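Long-range contact in tyrosine-protein phosphatase YwqE (Bacillus subtilis, PDB 3QY7), which removes phosphate from phosphotyrosine residues of the proteins YwqD, YwqF and Ssb in a manganese-dependent hydrolysis: residues Ser179-Val191 and Val211-Leu224. Sequence-based numbering, arbitrary orientation.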
# COMPACT_ATOMS: atom_id res chain seq x y z
N SER A 179 0.96 10.02 11.87
CA SER A 179 0.92 8.60 11.56
C SER A 179 0.82 7.77 12.83
O SER A 179 0.10 6.77 12.89
CB SER A 179 2.18 8.20 10.78
OG SER A 179 2.29 8.92 9.57
N LEU A 180 1.57 8.17 13.85
CA LEU A 180 1.53 7.51 15.14
C LEU A 180 0.15 7.59 15.80
O LEU A 180 -0.29 6.65 16.45
CB LEU A 180 2.61 8.08 16.07
CG LEU A 180 4.04 7.65 15.74
CD1 LEU A 180 5.00 8.47 16.59
CD2 LEU A 180 4.22 6.15 16.03
N ARG A 181 -0.53 8.73 15.60
CA ARG A 181 -1.91 8.90 16.05
C ARG A 181 -2.83 7.87 15.41
O ARG A 181 -3.60 7.21 16.12
CB ARG A 181 -2.41 10.34 15.79
CG ARG A 181 -1.79 11.36 16.75
CD ARG A 181 -2.00 12.78 16.29
NE ARG A 181 -3.41 13.18 16.29
CZ ARG A 181 -3.91 14.15 15.53
NH1 ARG A 181 -3.12 14.83 14.70
NH2 ARG A 181 -5.20 14.45 15.59
N LEU A 182 -2.73 7.71 14.09
CA LEU A 182 -3.56 6.73 13.36
C LEU A 182 -3.28 5.29 13.80
O LEU A 182 -4.21 4.50 13.99
CB LEU A 182 -3.37 6.90 11.84
CG LEU A 182 -3.71 8.26 11.21
CD1 LEU A 182 -3.59 8.27 9.68
CD2 LEU A 182 -5.11 8.74 11.68
N VAL A 183 -2.00 4.96 13.96
CA VAL A 183 -1.63 3.62 14.42
C VAL A 183 -2.20 3.32 15.82
O VAL A 183 -2.77 2.26 16.05
CB VAL A 183 -0.09 3.37 14.41
CG1 VAL A 183 0.20 2.01 15.02
CG2 VAL A 183 0.48 3.44 12.96
N GLU A 184 -2.04 4.27 16.74
CA GLU A 184 -2.58 4.15 18.10
C GLU A 184 -4.08 3.86 18.12
O GLU A 184 -4.55 3.07 18.94
CB GLU A 184 -2.32 5.46 18.85
CG GLU A 184 -2.53 5.33 20.33
CD GLU A 184 -2.28 6.62 21.07
OE1 GLU A 184 -3.25 7.40 21.25
OE2 GLU A 184 -1.13 6.84 21.48
N ALA A 185 -4.81 4.52 17.22
CA ALA A 185 -6.27 4.40 17.13
C ALA A 185 -6.74 3.13 16.43
O ALA A 185 -7.94 2.95 16.17
CB ALA A 185 -6.82 5.62 16.43
N ASN A 186 -5.79 2.24 16.11
CA ASN A 186 -6.10 0.96 15.44
C ASN A 186 -6.69 1.12 14.04
O ASN A 186 -7.45 0.26 13.57
CB ASN A 186 -7.00 0.06 16.31
CG ASN A 186 -6.33 -0.37 17.60
OD1 ASN A 186 -6.96 -0.41 18.66
ND2 ASN A 186 -5.04 -0.70 17.51
N LEU A 187 -6.35 2.22 13.37
CA LEU A 187 -6.91 2.52 12.06
C LEU A 187 -6.04 2.08 10.90
O LEU A 187 -6.43 2.20 9.74
CB LEU A 187 -7.20 4.03 11.95
CG LEU A 187 -8.22 4.60 12.93
CD1 LEU A 187 -8.45 6.05 12.55
CD2 LEU A 187 -9.55 3.82 12.94
N ILE A 188 -4.85 1.59 11.24
CA ILE A 188 -3.85 1.14 10.27
C ILE A 188 -3.69 -0.37 10.39
O ILE A 188 -3.61 -0.90 11.50
CB ILE A 188 -2.48 1.81 10.57
CG1 ILE A 188 -2.59 3.35 10.52
CG2 ILE A 188 -1.36 1.28 9.66
CD1 ILE A 188 -3.10 3.98 9.20
N HIS A 189 -3.61 -1.05 9.24
CA HIS A 189 -3.52 -2.52 9.22
C HIS A 189 -2.27 -3.06 8.55
O HIS A 189 -1.95 -4.22 8.75
CB HIS A 189 -4.79 -3.09 8.61
CG HIS A 189 -6.02 -2.54 9.26
ND1 HIS A 189 -6.64 -1.39 8.82
CD2 HIS A 189 -6.68 -2.92 10.38
CE1 HIS A 189 -7.65 -1.11 9.62
NE2 HIS A 189 -7.70 -2.02 10.58
N PHE A 190 -1.58 -2.21 7.79
CA PHE A 190 -0.36 -2.59 7.06
C PHE A 190 0.64 -1.43 7.09
O PHE A 190 0.24 -0.26 7.17
CB PHE A 190 -0.65 -2.85 5.56
CG PHE A 190 -1.77 -3.80 5.29
CD1 PHE A 190 -1.56 -5.18 5.29
CD2 PHE A 190 -3.04 -3.31 4.97
CE1 PHE A 190 -2.60 -6.06 5.01
CE2 PHE A 190 -4.09 -4.20 4.68
CZ PHE A 190 -3.87 -5.56 4.69
N VAL A 191 1.93 -1.76 7.00
CA VAL A 191 2.96 -0.76 6.75
C VAL A 191 3.64 -1.17 5.45
O VAL A 191 3.95 -2.36 5.25
CB VAL A 191 3.99 -0.71 7.90
CG1 VAL A 191 4.92 0.48 7.70
CG2 VAL A 191 3.31 -0.66 9.27
N VAL A 211 10.55 2.47 15.00
CA VAL A 211 9.68 3.51 15.55
C VAL A 211 8.44 2.87 16.19
O VAL A 211 8.08 3.21 17.32
CB VAL A 211 9.30 4.54 14.46
CG1 VAL A 211 8.08 5.37 14.88
CG2 VAL A 211 10.49 5.43 14.14
N LEU A 212 7.82 1.93 15.48
CA LEU A 212 6.66 1.21 16.02
C LEU A 212 6.96 0.41 17.29
O LEU A 212 6.16 0.41 18.22
CB LEU A 212 6.06 0.28 14.96
CG LEU A 212 5.37 0.99 13.80
CD1 LEU A 212 5.01 -0.03 12.73
CD2 LEU A 212 4.15 1.76 14.28
N GLU A 213 8.11 -0.26 17.32
CA GLU A 213 8.52 -1.06 18.47
C GLU A 213 8.75 -0.16 19.67
O GLU A 213 8.33 -0.47 20.79
CB GLU A 213 9.77 -1.88 18.13
CG GLU A 213 10.08 -3.02 19.11
CD GLU A 213 10.95 -2.61 20.29
OE1 GLU A 213 11.20 -3.46 21.17
OE2 GLU A 213 11.40 -1.44 20.35
N LYS A 214 9.41 0.98 19.45
CA LYS A 214 9.67 1.92 20.55
C LYS A 214 8.38 2.53 21.11
O LYS A 214 8.26 2.71 22.33
CB LYS A 214 10.62 3.04 20.12
CG LYS A 214 12.08 2.61 20.00
CD LYS A 214 13.01 3.81 19.79
CE LYS A 214 12.77 4.49 18.45
NZ LYS A 214 13.58 5.74 18.27
N GLU A 215 7.43 2.83 20.23
CA GLU A 215 6.18 3.52 20.61
C GLU A 215 5.10 2.63 21.21
O GLU A 215 4.35 3.07 22.10
CB GLU A 215 5.59 4.29 19.42
CG GLU A 215 6.40 5.52 19.00
CD GLU A 215 6.73 6.44 20.17
OE1 GLU A 215 5.80 6.83 20.91
OE2 GLU A 215 7.93 6.77 20.36
N PHE A 216 5.03 1.39 20.73
CA PHE A 216 3.90 0.51 21.05
C PHE A 216 4.28 -0.85 21.61
O PHE A 216 3.39 -1.61 22.02
CB PHE A 216 3.01 0.31 19.81
CG PHE A 216 2.50 1.58 19.21
CD1 PHE A 216 1.52 2.33 19.85
CD2 PHE A 216 2.99 2.02 17.99
CE1 PHE A 216 1.05 3.51 19.28
CE2 PHE A 216 2.54 3.19 17.41
CZ PHE A 216 1.55 3.94 18.06
N GLY A 217 5.57 -1.16 21.63
CA GLY A 217 6.02 -2.49 22.01
C GLY A 217 6.05 -3.43 20.82
O GLY A 217 5.59 -3.09 19.73
N SER A 218 6.55 -4.64 21.05
CA SER A 218 6.88 -5.57 19.98
C SER A 218 5.67 -6.19 19.28
O SER A 218 5.73 -6.51 18.08
CB SER A 218 7.78 -6.69 20.54
OG SER A 218 7.06 -7.46 21.49
N GLU A 219 4.57 -6.33 20.00
CA GLU A 219 3.43 -7.08 19.46
C GLU A 219 2.70 -6.38 18.33
O GLU A 219 2.22 -7.04 17.41
CB GLU A 219 2.47 -7.53 20.56
CG GLU A 219 3.10 -8.53 21.51
CD GLU A 219 3.53 -9.80 20.79
OE1 GLU A 219 4.74 -9.97 20.53
OE2 GLU A 219 2.64 -10.61 20.47
N LEU A 220 2.65 -5.05 18.37
CA LEU A 220 1.96 -4.30 17.33
C LEU A 220 2.65 -4.40 15.94
O LEU A 220 1.98 -4.73 14.95
CB LEU A 220 1.73 -2.84 17.78
CG LEU A 220 1.06 -1.77 16.90
CD1 LEU A 220 2.06 -1.16 15.94
CD2 LEU A 220 -0.17 -2.30 16.17
N PRO A 221 3.97 -4.14 15.86
CA PRO A 221 4.57 -4.27 14.53
C PRO A 221 4.56 -5.70 13.99
O PRO A 221 4.49 -5.88 12.77
CB PRO A 221 6.00 -3.74 14.71
CG PRO A 221 6.21 -3.70 16.20
CD PRO A 221 4.88 -3.48 16.81
N TYR A 222 4.61 -6.70 14.89
CA TYR A 222 4.45 -8.10 14.50
C TYR A 222 3.09 -8.28 13.80
O TYR A 222 3.00 -8.90 12.73
CB TYR A 222 4.58 -9.07 15.71
CG TYR A 222 4.40 -10.51 15.30
CD1 TYR A 222 5.45 -11.21 14.74
CD2 TYR A 222 3.15 -11.13 15.39
CE1 TYR A 222 5.28 -12.53 14.30
CE2 TYR A 222 2.97 -12.44 14.97
CZ TYR A 222 4.05 -13.13 14.42
OH TYR A 222 3.92 -14.43 13.99
N MET A 223 2.03 -7.73 14.42
CA MET A 223 0.66 -7.82 13.91
C MET A 223 0.56 -7.14 12.53
O MET A 223 0.00 -7.69 11.57
CB MET A 223 -0.31 -7.19 14.92
CG MET A 223 -1.79 -7.27 14.60
SD MET A 223 -2.88 -6.65 15.94
CE MET A 223 -2.35 -7.69 17.31
N LEU A 224 1.10 -5.95 12.40
CA LEU A 224 1.05 -5.30 11.11
C LEU A 224 1.82 -6.06 10.02
O LEU A 224 1.43 -6.09 8.93
CB LEU A 224 1.55 -3.86 11.16
CG LEU A 224 0.81 -2.95 12.13
CD1 LEU A 224 1.37 -1.55 12.26
CD2 LEU A 224 -0.56 -2.82 11.68
O HOH W 1 2.30 -4.64 6.78
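Phe-216, in the last turn of helix 205-216, lays the outer end of its ring against helix 173-184. CE2 packs on CG1 of Val-183 at 3.5 Å and on CD2 of Leu-180, while CE1 meets CB of Glu-184, whose carboxylate plane stands almost perpendicular to the ring (89°). Backbone O of Leu-180 lies at the ring edge, in plane, 3.6 Å from CZ; it also accepts the helical bond from Glu-184 N. Glu-215 CB lies above one face of the ring, offset toward its rim, and its CG touches Leu-180 CD2 at 3.7 Å, so the aliphatic part of this glutamate extends the apolar patch at the exposed margin.

Aliphatic contacts continue inward. With CG1 anti to the backbone N (chi1 175°), Val-183 directs that methyl at Phe-216 and also at CD1 of Leu-220, 3.8 Å away, and CD2 of Leu-212. The second methyl of Leu-212, CD1, meets Val-191 CG2 tip to tip, and Leu-224 CD1 reaches the same valine methyl at 3.7 Å.

In the TIM-barrel-like PHP fold, strand 190-192 is the parallel neighbour of strand 159-163, and the contact packs helices 205-216 and 219-232 against this strand and the helix preceding it. The C-terminal portions of the two helices, 179-184 and 211-216, cross at -61°. A Schellman motif with Asn-186 at C-prime ends helix 173-184 and turns the chain toward the strand.

Where the chain enters strand 190-192, methyl CD2 of Leu-224 rests on the carbonyl of His-189, 3.5 Å from O, which accepts a hydrogen bond from Asn-227 ND2. No direct hydrogen bond joins the two segments; instead a water accepts from Val-191 N (2.9 Å) and donates to Leu-224 O (2.7 Å), bridging strand and helix.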